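Local structure of stage II sporulation protein Q (Bacillus subtilis, 3TUF) at residues V53-Y58 and S79-I84; K92-S97 and N163-E168; S101-K106 and G140-Q145; L132-V137 and I149-K154. The protein forms an intercellular channel with SpoIIIAH between forespore and mother cell, takes part in engulfment and is required for anchoring membrane proteins on the forespore side of the septal membrane. All blocks are in the same frame, centred on the assembly; numbering follows the deposited sequence.

Interaction 1: V53-Y58 and S79-I84; sequences VVKKFY and SLSKGI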
loop_
_atom_site.group_PDB
_atom_site.type_symbol
_atom_site.label_atom_id
_atom_site.label_comp_id
_atom_site.label_asym_id
_atom_site.label_seq_id
_atom_site.Cartn_x
_atom_site.Cartn_y
_atom_site.Cartn_z
ATOM N N VAL A 53 -25.524 -29.775 -17.292
ATOM C CA VAL A 53 -24.637 -28.817 -16.625
ATOM C C VAL A 53 -25.252 -28.441 -15.271
ATOM O O VAL A 53 -26.333 -27.909 -15.229
ATOM C CB VAL A 53 -24.525 -27.555 -17.484
ATOM C CG1 VAL A 53 -23.688 -26.510 -16.768
ATOM C CG2 VAL A 53 -23.913 -27.876 -18.863
ATOM N N VAL A 54 -24.597 -28.744 -14.157
ATOM C CA VAL A 54 -25.125 -28.290 -12.844
ATOM C C VAL A 54 -24.379 -27.085 -12.251
ATOM O O VAL A 54 -24.751 -26.560 -11.202
ATOM C CB VAL A 54 -25.125 -29.397 -11.816
ATOM C CG1 VAL A 54 -26.242 -30.383 -12.178
ATOM C CG2 VAL A 54 -23.651 -30.035 -11.677
ATOM N N LYS A 55 -23.296 -26.685 -12.907
ATOM C CA LYS A 55 -22.696 -25.416 -12.633
ATOM C C LYS A 55 -21.945 -24.896 -13.848
ATOM O O LYS A 55 -21.264 -25.659 -14.589
ATOM C CB LYS A 55 -21.793 -25.466 -11.415
ATOM C CG LYS A 55 -21.257 -24.067 -11.003
ATOM C CD LYS A 55 -19.957 -24.181 -10.113
ATOM C CE LYS A 55 -20.245 -24.885 -8.759
ATOM N NZ LYS A 55 -21.557 -24.406 -8.212
ATOM N N LYS A 56 -22.112 -23.581 -14.026
ATOM C CA LYS A 56 -21.605 -22.808 -15.175
ATOM C C LYS A 56 -20.349 -22.026 -14.781
ATOM O O LYS A 56 -20.075 -21.846 -13.573
ATOM C CB LYS A 56 -22.681 -21.811 -15.676
ATOM C CG LYS A 56 -23.878 -22.440 -16.322
ATOM C CD LYS A 56 -24.934 -21.317 -16.600
ATOM C CE LYS A 56 -26.264 -21.933 -17.063
ATOM N NZ LYS A 56 -27.381 -20.933 -17.194
ATOM N N PHE A 57 -19.619 -21.579 -15.816
ATOM C CA PHE A 57 -18.421 -20.819 -15.691
ATOM C C PHE A 57 -18.862 -19.399 -15.243
ATOM O O PHE A 57 -19.788 -18.856 -15.763
ATOM C CB PHE A 57 -17.777 -20.827 -17.068
ATOM C CG PHE A 57 -16.596 -19.930 -17.184
ATOM C CD1 PHE A 57 -16.755 -18.555 -17.292
ATOM C CD2 PHE A 57 -15.314 -20.455 -17.190
ATOM C CE1 PHE A 57 -15.605 -17.682 -17.406
ATOM C CE2 PHE A 57 -14.162 -19.611 -17.297
ATOM C CZ PHE A 57 -14.292 -18.241 -17.401
ATOM N N TYR A 58 -18.170 -18.825 -14.267
ATOM C CA TYR A 58 -18.550 -17.510 -13.754
ATOM C C TYR A 58 -18.425 -16.403 -14.805
ATOM O O TYR A 58 -17.363 -16.225 -15.401
ATOM C CB TYR A 58 -17.714 -17.157 -12.520
ATOM C CG TYR A 58 -18.217 -15.947 -11.766
ATOM C CD1 TYR A 58 -17.751 -14.674 -12.066
ATOM C CD2 TYR A 58 -19.157 -16.077 -10.752
ATOM C CE1 TYR A 58 -18.206 -13.565 -11.379
ATOM C CE2 TYR A 58 -19.619 -14.974 -10.059
ATOM C CZ TYR A 58 -19.140 -13.720 -10.376
ATOM O OH TYR A 58 -19.597 -12.620 -9.690
ATOM N N SER A 79 -15.100 -19.298 -4.381
ATOM C CA SER A 79 -14.129 -19.072 -5.406
ATOM C C SER A 79 -14.980 -19.021 -6.696
ATOM O O SER A 79 -16.199 -19.333 -6.648
ATOM C CB SER A 79 -13.078 -20.182 -5.323
ATOM O OG SER A 79 -12.645 -20.638 -6.597
ATOM N N LEU A 80 -14.407 -18.537 -7.806
ATOM C CA LEU A 80 -15.182 -18.309 -9.043
ATOM C C LEU A 80 -15.227 -19.644 -9.764
ATOM O O LEU A 80 -14.238 -20.359 -9.706
ATOM C CB LEU A 80 -14.426 -17.370 -9.956
ATOM C CG LEU A 80 -14.214 -15.910 -9.498
ATOM C CD1 LEU A 80 -13.697 -15.156 -10.700
ATOM C CD2 LEU A 80 -15.461 -15.287 -8.941
ATOM N N SER A 81 -16.312 -20.030 -10.462
ATOM C CA SER A 81 -16.212 -21.316 -11.195
ATOM C C SER A 81 -15.403 -21.154 -12.511
ATOM O O SER A 81 -15.745 -20.303 -13.283
ATOM C CB SER A 81 -17.580 -21.848 -11.473
ATOM O OG SER A 81 -17.481 -22.833 -12.482
ATOM N N LYS A 82 -14.345 -21.928 -12.786
ATOM C CA LYS A 82 -13.520 -21.680 -14.014
ATOM C C LYS A 82 -13.814 -22.670 -15.148
ATOM O O LYS A 82 -13.010 -22.863 -16.199
ATOM C CB LYS A 82 -12.030 -21.673 -13.642
ATOM C CG LYS A 82 -11.603 -20.396 -12.845
ATOM C CD LYS A 82 -12.159 -19.073 -13.518
ATOM C CE LYS A 82 -11.386 -17.802 -13.147
ATOM N NZ LYS A 82 -11.563 -16.791 -14.209
ATOM N N GLY A 83 -14.996 -23.286 -14.947
ATOM C CA GLY A 83 -15.518 -24.281 -15.889
ATOM C C GLY A 83 -16.964 -24.695 -15.638
ATOM O O GLY A 83 -17.707 -24.050 -14.853
ATOM N N ILE A 84 -17.382 -25.770 -16.313
ATOM C CA ILE A 84 -18.702 -26.305 -16.059
ATOM C C ILE A 84 -18.593 -27.602 -15.275
ATOM O O ILE A 84 -17.559 -28.310 -15.351
ATOM C CB ILE A 84 -19.447 -26.536 -17.347
ATOM C CG1 ILE A 84 -18.700 -27.595 -18.172
ATOM C CG2 ILE A 84 -19.573 -25.206 -18.104
ATOM C CD1 ILE A 84 -19.158 -27.804 -19.612
#
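Val-53 to Tyr-58 and Leu-80 to Ile-84 run roughly antiparallel, their end-to-end directions 154° apart, and a nearly straight backbone hydrogen bond from Tyr-58 N to Ser-81 O (3.0 Å) ties them. Toward Ile-84 the tie is weaker, a C-H···O contact of 3.0 Å between Ile-84 CA and Lys-55 O. Phe-57 turns CG away from its backbone N (chi1 172°), which lays CD2 against the peptide of Lys-82, 3.4 Å from its carbonyl carbon. The Ser-81 carbonyl oxygen stands above the rim of one face of the same ring. The Tyr-58 ring instead receives a methyl: Leu-80 CD2 lies 3.9 Å from the centroid and only 9° off the ring normal, a CH-pi contact. Lys-55 passes CD beside Ser-81 CB (3.6 Å), then bends twice to bring NZ to Leu-71 O and into a salt bridge with Asp-160. Ser-81 falls where active M23 peptidases typically carry the first zinc-binding histidine of their HxxxD motif, consistent with an altered site here. Around the contact, strand 51-55 joins strand 84-88 through a classic beta bulge in which Val-54 and Lys-55 both face Asp-85. Tyr-58 and Leu-80 pack on Thr-173 and Ile-176 of the SpoIIIAH chain, and the sheet containing strand 77-80 runs on into that chain through Ser-79.

Interaction 2: K92-S97 and N163-E168; sequences KDFDVS and NHVHFE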
loop_
_atom_site.group_PDB
_atom_site.type_symbol
_atom_site.label_atom_id
_atom_site.label_comp_id
_atom_site.label_asym_id
_atom_site.label_seq_id
_atom_site.Cartn_x
_atom_site.Cartn_y
_atom_site.Cartn_z
ATOM N N LYS A 92 -25.574 -40.651 -10.700
ATOM C CA LYS A 92 -24.845 -41.913 -10.865
ATOM C C LYS A 92 -23.536 -41.627 -11.607
ATOM O O LYS A 92 -23.404 -40.623 -12.350
ATOM C CB LYS A 92 -25.654 -42.927 -11.686
ATOM C CG LYS A 92 -26.993 -43.383 -11.104
ATOM C CD LYS A 92 -27.855 -44.083 -12.179
ATOM C CE LYS A 92 -29.339 -44.222 -11.751
ATOM N NZ LYS A 92 -30.070 -45.130 -12.678
ATOM N N ASP A 93 -22.579 -42.526 -11.418
ATOM C CA ASP A 93 -21.278 -42.461 -12.052
ATOM C C ASP A 93 -21.432 -42.414 -13.545
ATOM O O ASP A 93 -22.378 -43.012 -14.077
ATOM C CB ASP A 93 -20.477 -43.729 -11.729
ATOM C CG ASP A 93 -19.826 -43.686 -10.364
ATOM O OD1 ASP A 93 -19.866 -42.643 -9.675
ATOM O OD2 ASP A 93 -19.253 -44.709 -9.955
ATOM N N PHE A 94 -20.508 -41.770 -14.248
ATOM C CA PHE A 94 -20.575 -41.861 -15.677
ATOM C C PHE A 94 -19.199 -41.625 -16.237
ATOM O O PHE A 94 -18.285 -41.133 -15.525
ATOM C CB PHE A 94 -21.575 -40.820 -16.192
ATOM C CG PHE A 94 -21.217 -39.352 -15.806
ATOM C CD1 PHE A 94 -20.369 -38.588 -16.655
ATOM C CD2 PHE A 94 -21.726 -38.751 -14.614
ATOM C CE1 PHE A 94 -19.978 -37.264 -16.310
ATOM C CE2 PHE A 94 -21.388 -37.451 -14.269
ATOM C CZ PHE A 94 -20.501 -36.697 -15.123
ATOM N N ASP A 95 -19.003 -41.948 -17.497
ATOM C CA ASP A 95 -17.644 -42.007 -17.995
ATOM C C ASP A 95 -17.371 -40.690 -18.594
ATOM O O ASP A 95 -18.212 -40.151 -19.306
ATOM C CB ASP A 95 -17.483 -43.127 -19.019
ATOM C CG ASP A 95 -17.846 -44.552 -18.422
ATOM O OD1 ASP A 95 -17.070 -45.073 -17.558
ATOM O OD2 ASP A 95 -18.884 -45.140 -18.817
ATOM N N VAL A 96 -16.212 -40.141 -18.262
ATOM C CA VAL A 96 -15.733 -38.911 -18.861
ATOM C C VAL A 96 -14.766 -39.200 -20.012
ATOM O O VAL A 96 -13.964 -40.146 -19.920
ATOM C CB VAL A 96 -14.955 -38.212 -17.791
ATOM C CG1 VAL A 96 -13.982 -37.057 -18.369
ATOM C CG2 VAL A 96 -15.898 -37.781 -16.678
ATOM N N SER A 97 -14.784 -38.382 -21.061
ATOM C CA SER A 97 -13.893 -38.623 -22.194
ATOM C C SER A 97 -13.316 -37.370 -22.767
ATOM O O SER A 97 -13.831 -36.277 -22.581
ATOM C CB SER A 97 -14.635 -39.350 -23.308
ATOM O OG SER A 97 -15.853 -38.710 -23.554
ATOM N N ASN A 163 -22.018 -35.832 -7.440
ATOM C CA ASN A 163 -21.210 -36.733 -8.233
ATOM C C ASN A 163 -21.121 -36.124 -9.624
ATOM O O ASN A 163 -22.137 -35.996 -10.291
ATOM C CB ASN A 163 -21.830 -38.128 -8.195
ATOM C CG ASN A 163 -21.134 -39.123 -9.114
ATOM O OD1 ASN A 163 -20.310 -38.788 -9.963
ATOM N ND2 ASN A 163 -21.488 -40.368 -8.944
ATOM N N HIS A 164 -19.927 -35.696 -10.039
ATOM C CA HIS A 164 -19.822 -34.917 -11.295
ATOM C C HIS A 164 -18.482 -34.943 -11.992
ATOM O O HIS A 164 -17.538 -35.529 -11.484
ATOM C CB HIS A 164 -20.084 -33.461 -10.982
ATOM C CG HIS A 164 -18.966 -32.792 -10.207
ATOM N ND1 HIS A 164 -18.755 -33.009 -8.848
ATOM C CD2 HIS A 164 -18.021 -31.900 -10.600
ATOM C CE1 HIS A 164 -17.730 -32.286 -8.443
ATOM N NE2 HIS A 164 -17.269 -31.602 -9.486
ATOM N N VAL A 165 -18.349 -34.267 -13.125
ATOM C CA VAL A 165 -16.988 -33.905 -13.559
ATOM C C VAL A 165 -16.896 -32.376 -13.686
ATOM O O VAL A 165 -17.832 -31.751 -14.190
ATOM C CB VAL A 165 -16.600 -34.596 -14.901
ATOM C CG1 VAL A 165 -17.632 -34.265 -16.034
ATOM C CG2 VAL A 165 -15.250 -34.176 -15.363
ATOM N N HIS A 166 -15.815 -31.766 -13.192
ATOM C CA HIS A 166 -15.535 -30.390 -13.501
ATOM C C HIS A 166 -14.693 -30.317 -14.779
ATOM O O HIS A 166 -13.673 -30.982 -14.888
ATOM C CB HIS A 166 -14.752 -29.761 -12.372
ATOM C CG HIS A 166 -14.449 -28.294 -12.571
ATOM N ND1 HIS A 166 -15.411 -27.316 -12.468
ATOM C CD2 HIS A 166 -13.293 -27.648 -12.854
ATOM C CE1 HIS A 166 -14.864 -26.124 -12.667
ATOM N NE2 HIS A 166 -13.580 -26.299 -12.921
ATOM N N PHE A 167 -15.108 -29.503 -15.743
ATOM C CA PHE A 167 -14.419 -29.459 -17.000
ATOM C C PHE A 167 -14.011 -28.021 -17.393
ATOM O O PHE A 167 -14.799 -27.052 -17.282
ATOM C CB PHE A 167 -15.347 -30.010 -18.032
ATOM C CG PHE A 167 -14.873 -29.813 -19.425
ATOM C CD1 PHE A 167 -13.750 -30.470 -19.867
ATOM C CD2 PHE A 167 -15.543 -28.966 -20.274
ATOM C CE1 PHE A 167 -13.263 -30.316 -21.153
ATOM C CE2 PHE A 167 -15.074 -28.784 -21.602
ATOM C CZ PHE A 167 -13.919 -29.462 -22.046
ATOM N N GLU A 168 -12.800 -27.868 -17.898
ATOM C CA GLU A 168 -12.289 -26.560 -18.211
ATOM C C GLU A 168 -11.550 -26.586 -19.538
ATOM O O GLU A 168 -10.978 -27.635 -19.908
ATOM C CB GLU A 168 -11.345 -26.116 -17.086
ATOM C CG GLU A 168 -12.029 -25.893 -15.729
ATOM C CD GLU A 168 -11.024 -25.431 -14.688
ATOM O OE1 GLU A 168 -9.834 -25.237 -15.102
ATOM O OE2 GLU A 168 -11.395 -25.258 -13.467
#
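Asp-93 and Asn-163 meet at about a right angle: ND2 of Asn-163 donates to Asp-93 OD1 over 2.9 Å, arriving on the anti side of the carboxylate and 20° out of its plane. The two flat groups are turned 72° against each other. Asn-163 extends from its backbone with CG opposite the N (chi1 174°), and its OD1 faces Ser-152 OG. Phe-94 holds CG between its backbone N and carbonyl carbon, carrying the far end of the ring to Val-165, where CE1 lies 3.8 Å from CG1. The other neighbour of Val-165 is Val-96, whose CG2 comes 3.7 Å from Val-165 CB, so neighbouring branches of this valine meet an aromatic and an aliphatic partner. His-164 and His-166 make up the HxH pattern of the M23 family, whose second histidine binds zinc in active relatives; here His-166 ND1 is hydrogen-bonded to Asp-85 OD1. The segments belong to different sheets. Strand 95-97 pairs with strand 148-151, strand 165-171 lies between strands 84-88 and 125-132, and Tyr-129 of the latter packs against Val-96.

Interaction 3: S101-K106 and G140-Q145; sequences SGTVVK and GDKVKQ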
loop_
_atom_site.group_PDB
_atom_site.type_symbol
_atom_site.label_atom_id
_atom_site.label_comp_id
_atom_site.label_asym_id
_atom_site.label_seq_id
_atom_site.Cartn_x
_atom_site.Cartn_y
_atom_site.Cartn_z
ATOM N N SER A 101 -8.512 -34.312 -28.966
ATOM C CA SER A 101 -7.309 -35.117 -28.959
ATOM C C SER A 101 -6.065 -34.351 -28.415
ATOM O O SER A 101 -5.919 -33.129 -28.560
ATOM C CB SER A 101 -7.093 -35.676 -30.354
ATOM O OG SER A 101 -8.330 -36.222 -30.865
ATOM N N GLY A 102 -5.169 -35.061 -27.747
ATOM C CA GLY A 102 -3.997 -34.401 -27.224
ATOM C C GLY A 102 -3.161 -35.332 -26.429
ATOM O O GLY A 102 -3.259 -36.544 -26.585
ATOM N N THR A 103 -2.339 -34.762 -25.567
ATOM C CA THR A 103 -1.426 -35.542 -24.763
ATOM C C THR A 103 -1.698 -35.248 -23.323
ATOM O O THR A 103 -1.769 -34.086 -22.933
ATOM C CB THR A 103 -0.015 -35.124 -25.029
ATOM O OG1 THR A 103 0.253 -35.314 -26.415
ATOM C CG2 THR A 103 0.937 -35.964 -24.210
ATOM N N VAL A 104 -1.817 -36.303 -22.528
ATOM C CA VAL A 104 -2.122 -36.176 -21.116
ATOM C C VAL A 104 -0.904 -35.610 -20.447
ATOM O O VAL A 104 0.139 -36.275 -20.419
ATOM C CB VAL A 104 -2.425 -37.544 -20.471
ATOM C CG1 VAL A 104 -2.477 -37.429 -18.900
ATOM C CG2 VAL A 104 -3.702 -38.104 -21.064
ATOM N N VAL A 105 -0.998 -34.388 -19.927
ATOM C CA VAL A 105 0.162 -33.852 -19.271
ATOM C C VAL A 105 0.017 -33.984 -17.780
ATOM O O VAL A 105 0.956 -33.801 -17.072
ATOM C CB VAL A 105 0.501 -32.420 -19.738
ATOM C CG1 VAL A 105 1.040 -32.474 -21.186
ATOM C CG2 VAL A 105 -0.716 -31.467 -19.612
ATOM N N LYS A 106 -1.157 -34.360 -17.301
ATOM C CA LYS A 106 -1.313 -34.476 -15.861
ATOM C C LYS A 106 -2.371 -35.483 -15.496
ATOM O O LYS A 106 -3.468 -35.483 -16.071
ATOM C CB LYS A 106 -1.686 -33.127 -15.246
ATOM C CG LYS A 106 -1.492 -33.141 -13.751
ATOM C CD LYS A 106 -2.413 -32.226 -12.988
ATOM C CE LYS A 106 -1.834 -30.840 -12.715
ATOM N NZ LYS A 106 -2.483 -30.367 -11.466
ATOM N N GLY A 140 1.679 -38.572 -20.179
ATOM C CA GLY A 140 2.325 -39.038 -21.418
ATOM C C GLY A 140 1.401 -39.812 -22.372
ATOM O O GLY A 140 1.716 -39.943 -23.583
ATOM N N ASP A 141 0.280 -40.354 -21.867
ATOM C CA ASP A 141 -0.704 -40.983 -22.763
ATOM C C ASP A 141 -1.152 -39.965 -23.837
ATOM O O ASP A 141 -1.414 -38.798 -23.512
ATOM C CB ASP A 141 -1.906 -41.537 -21.968
ATOM C CG ASP A 141 -1.571 -42.830 -21.200
ATOM O OD1 ASP A 141 -0.506 -43.393 -21.494
ATOM O OD2 ASP A 141 -2.356 -43.287 -20.317
ATOM N N LYS A 142 -1.163 -40.376 -25.107
ATOM C CA LYS A 142 -1.799 -39.634 -26.194
ATOM C C LYS A 142 -3.240 -40.070 -26.154
ATOM O O LYS A 142 -3.456 -41.258 -26.194
ATOM C CB LYS A 142 -1.283 -40.173 -27.525
ATOM C CG LYS A 142 -0.283 -39.335 -28.216
ATOM C CD LYS A 142 1.072 -39.520 -27.609
ATOM C CE LYS A 142 1.706 -38.135 -27.457
ATOM N NZ LYS A 142 3.133 -38.073 -27.889
ATOM N N VAL A 143 -4.229 -39.182 -26.083
ATOM C CA VAL A 143 -5.631 -39.633 -26.222
ATOM C C VAL A 143 -6.263 -39.066 -27.467
ATOM O O VAL A 143 -5.790 -38.041 -28.012
ATOM C CB VAL A 143 -6.535 -39.262 -25.007
ATOM C CG1 VAL A 143 -6.117 -40.029 -23.759
ATOM C CG2 VAL A 143 -6.498 -37.805 -24.736
ATOM N N LYS A 144 -7.324 -39.728 -27.915
ATOM C CA LYS A 144 -8.130 -39.252 -29.032
ATOM C C LYS A 144 -9.477 -38.718 -28.491
ATOM O O LYS A 144 -9.910 -39.066 -27.372
ATOM C CB LYS A 144 -8.251 -40.314 -30.200
ATOM C CG LYS A 144 -8.385 -41.765 -29.722
ATOM C CD LYS A 144 -8.006 -42.930 -30.730
ATOM C CE LYS A 144 -7.835 -44.355 -30.023
ATOM N NZ LYS A 144 -9.015 -44.917 -29.221
ATOM N N GLN A 145 -10.089 -37.813 -29.273
ATOM C CA GLN A 145 -11.369 -37.217 -28.968
ATOM C C GLN A 145 -12.400 -38.310 -28.662
ATOM O O GLN A 145 -12.487 -39.247 -29.402
ATOM C CB GLN A 145 -11.793 -36.404 -30.182
ATOM C CG GLN A 145 -13.171 -35.816 -30.019
ATOM C CD GLN A 145 -13.462 -34.587 -30.879
ATOM O OE1 GLN A 145 -13.353 -34.629 -32.112
ATOM N NE2 GLN A 145 -13.871 -33.489 -30.225
#
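Val-104 and Gly-140 open a series of backbone bonds that run along the contact. Gly-140 N donates a hydrogen bond to Val-104 O at 2.8 Å, and Val-104 N donates one to Asp-141 O at 2.7 Å. Gly-102 and Val-143 then form an antiparallel hydrogen-bonded pair, with Val-143 N 2.9 Å from Gly-102 O and Gly-102 N 3.1 Å from Val-143 O. The final bond uses a side chain: Ser-101 holds OG beside its own backbone N (chi1 -47°), where it accepts from Gln-145 N at 2.9 Å. Side chains add less. On one face Thr-103 and Lys-142 lie alongside each other, OG1 3.3 Å from CE, while on the other Val-104 CG2 meets Val-143 CG1 at 4.1 Å. This is the way the short strand 142-143 attaches to one flank of strand 102-110 in the branched antiparallel sheet of the M23-type domain; the other flank of the long strand is bonded to strand 116-120. There a classic bulge sets Val-105 and Lys-106 both opposite Glu-118. Farther out, Asp-141 OD2 accepts from Glu-138 N, bonding back across Gly-140. At the opposite end Gln-145 NE2 reaches Ser-99 O and Asn-40 O, and Glu-39 OE1 accepts from Ser-101 N. Beneath the strands Val-143 rests on Val-119 and Val-137, which continue the apolar layer started by Val-104.

Interaction 4: L132-V137 and I149-K154; sequences LSEVSV and IGKSGK
Leu-132 and Ser-133 press against the Lys-151 carbonyl in the close part of the contact. Ser-133 N bonds to Lys-151 O at 2.9 Å, and Leu-132 CD2 lies 3.5 Å from the same oxygen. Farther along, Gly-150, with no side chain, lets the backbones draw together until its CA is 4.1 Å from Val-135 CA, a non-hydrogen-bonded antiparallel pair. Val-137 CG1 then crosses over to Ile-149 CG2 at 3.8 Å, beside Val-143 and Val-117. Ile-149 and Gly-150 also form a classic beta bulge, both facing Val-96. Strand 148-151 pairs with strand 95-97 on one flank and with strand 134-135 on the other, the middle of a small three-stranded sheet. The backbone bonds are uneven. Ser-136 N reaches Ile-149 O from 62° above the carbonyl plane, not on a lone pair, and the Glu-134 to Lys-151 pair is loose. Strand 134-135 is weakly bonded overall. The exposed side is looser still. Glu-134 and Lys-151 run side by side, OE2 touching CE at 3.2 Å, but OE2 and NZ are 4.6 Å apart, beyond a salt bridge. The ammonium group pairs instead with Asp-95. At the far end a water donates to Ser-133 OG and accepts from Lys-154 N; the direct Ser-133 OG to Ser-152 O contact is modelled too short to weigh. The chemistry implies that the register probably rests mainly on backbone bonds and apolar packing, while the Glu-134 carboxylate probably contributes only a diffuse attraction to Lys-151.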
loop_
_atom_site.group_PDB
_atom_site.type_symbol
_atom_site.label_atom_id
_atom_site.label_comp_id
_atom_site.label_asym_id
_atom_site.label_seq_id
_atom_site.Cartn_x
_atom_site.Cartn_y
_atom_site.Cartn_z
ATOM N N LEU A 132 -12.854 -36.566 -10.815
ATOM C CA LEU A 132 -12.831 -37.974 -11.205
ATOM C C LEU A 132 -12.608 -38.912 -9.973
ATOM O O LEU A 132 -11.811 -38.577 -9.034
ATOM C CB LEU A 132 -11.719 -38.188 -12.234
ATOM C CG LEU A 132 -11.773 -37.242 -13.439
ATOM C CD1 LEU A 132 -10.923 -37.729 -14.619
ATOM C CD2 LEU A 132 -13.178 -37.099 -13.901
ATOM N N SER A 133 -13.338 -40.053 -10.017
ATOM C CA SER A 133 -13.291 -41.199 -9.110
ATOM C C SER A 133 -12.180 -42.099 -9.545
ATOM O O SER A 133 -11.556 -42.781 -8.707
ATOM C CB SER A 133 -14.510 -42.083 -9.333
ATOM O OG SER A 133 -15.684 -41.488 -8.833
ATOM N N GLU A 134 -12.002 -42.178 -10.876
ATOM C CA GLU A 134 -11.057 -43.121 -11.495
ATOM C C GLU A 134 -10.437 -42.473 -12.666
ATOM O O GLU A 134 -10.996 -41.526 -13.224
ATOM C CB GLU A 134 -11.750 -44.378 -12.062
ATOM C CG GLU A 134 -12.936 -44.950 -11.225
ATOM C CD GLU A 134 -13.525 -46.199 -11.870
ATOM O OE1 GLU A 134 -12.841 -46.710 -12.832
ATOM O OE2 GLU A 134 -14.644 -46.642 -11.413
ATOM N N VAL A 135 -9.314 -43.030 -13.086
ATOM C CA VAL A 135 -8.590 -42.512 -14.227
ATOM C C VAL A 135 -8.256 -43.705 -15.102
ATOM O O VAL A 135 -8.014 -44.828 -14.598
ATOM C CB VAL A 135 -7.348 -41.713 -13.725
ATOM C CG1 VAL A 135 -6.280 -41.604 -14.781
ATOM C CG2 VAL A 135 -7.796 -40.316 -13.335
ATOM N N SER A 136 -8.301 -43.489 -16.409
ATOM C CA SER A 136 -8.048 -44.549 -17.359
ATOM C C SER A 136 -6.820 -44.127 -18.171
ATOM O O SER A 136 -6.495 -44.757 -19.177
ATOM C CB SER A 136 -9.288 -44.764 -18.241
ATOM O OG SER A 136 -10.489 -44.917 -17.432
ATOM N N VAL A 137 -6.132 -43.060 -17.729
ATOM C CA VAL A 137 -4.929 -42.548 -18.417
ATOM C C VAL A 137 -3.804 -42.272 -17.432
ATOM O O VAL A 137 -4.007 -42.287 -16.221
ATOM C CB VAL A 137 -5.181 -41.218 -19.232
ATOM C CG1 VAL A 137 -6.007 -41.465 -20.450
ATOM C CG2 VAL A 137 -5.860 -40.146 -18.372
ATOM N N ILE A 149 -11.469 -41.192 -20.395
ATOM C CA ILE A 149 -10.282 -40.953 -19.629
ATOM C C ILE A 149 -10.515 -41.031 -18.142
ATOM O O ILE A 149 -9.561 -40.932 -17.375
ATOM C CB ILE A 149 -9.632 -39.604 -19.972
ATOM C CG1 ILE A 149 -10.553 -38.470 -19.564
ATOM C CG2 ILE A 149 -9.185 -39.567 -21.492
ATOM C CD1 ILE A 149 -10.058 -37.129 -20.052
ATOM N N GLY A 150 -11.754 -41.210 -17.719
ATOM C CA GLY A 150 -11.965 -41.412 -16.278
ATOM C C GLY A 150 -13.407 -41.602 -15.927
ATOM O O GLY A 150 -14.209 -41.830 -16.839
ATOM N N LYS A 151 -13.743 -41.536 -14.629
ATOM C CA LYS A 151 -15.155 -41.649 -14.181
ATOM C C LYS A 151 -15.529 -40.451 -13.308
ATOM O O LYS A 151 -14.702 -39.979 -12.533
ATOM C CB LYS A 151 -15.443 -42.941 -13.388
ATOM C CG LYS A 151 -16.886 -43.454 -13.618
ATOM C CD LYS A 151 -17.205 -44.840 -13.038
ATOM C CE LYS A 151 -16.699 -46.100 -13.831
ATOM N NZ LYS A 151 -16.986 -45.991 -15.285
ATOM N N SER A 152 -16.772 -39.980 -13.429
ATOM C CA SER A 152 -17.222 -38.953 -12.539
ATOM C C SER A 152 -17.029 -39.381 -11.069
ATOM O O SER A 152 -16.974 -40.577 -10.739
ATOM C CB SER A 152 -18.690 -38.690 -12.772
ATOM O OG SER A 152 -19.490 -39.584 -12.002
ATOM N N GLY A 153 -16.926 -38.384 -10.190
ATOM C CA GLY A 153 -16.969 -38.635 -8.752
ATOM C C GLY A 153 -17.306 -37.412 -7.958
ATOM O O GLY A 153 -17.367 -36.302 -8.509
ATOM N N LYS A 154 -17.521 -37.614 -6.664
ATOM C CA LYS A 154 -17.669 -36.497 -5.741
ATOM C C LYS A 154 -16.292 -36.054 -5.235
ATOM O O LYS A 154 -15.294 -36.831 -5.346
ATOM C CB LYS A 154 -18.498 -36.848 -4.501
ATOM C CG LYS A 154 -19.601 -37.880 -4.655
ATOM C CD LYS A 154 -20.382 -37.758 -3.373
ATOM C CE LYS A 154 -21.332 -38.918 -3.065
ATOM N NZ LYS A 154 -22.769 -38.435 -3.260
HETATM O O HOH W 1 -16.744 -40.458 -6.244
#

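Overall arrangement
Interaction 1 is the most buried of the four and interaction 3 lies at the surface; interactions 2 and 4 are partly buried. Interactions 1 and 3 sit on opposite sides of the chain centre, about 24 Å apart between centres, and both reach the large antiparallel sheet. They differ in chemistry: regular strand pairing dominates interaction 3, whereas interaction 1, which alone borders SpoIIIAH, mixes sparse backbone bonding with rings set against a peptide and a methyl. Interactions 2 and 4, with centres about 7 Å apart, share the small sheet through strands 95-97 and 148-151 and are joined by the Asp-95 to Lys-151 salt bridge. Valine and isoleucine packing connects interactions 3 and 4, while Ile-84 and Phe-167 link interaction 1 to interaction 2.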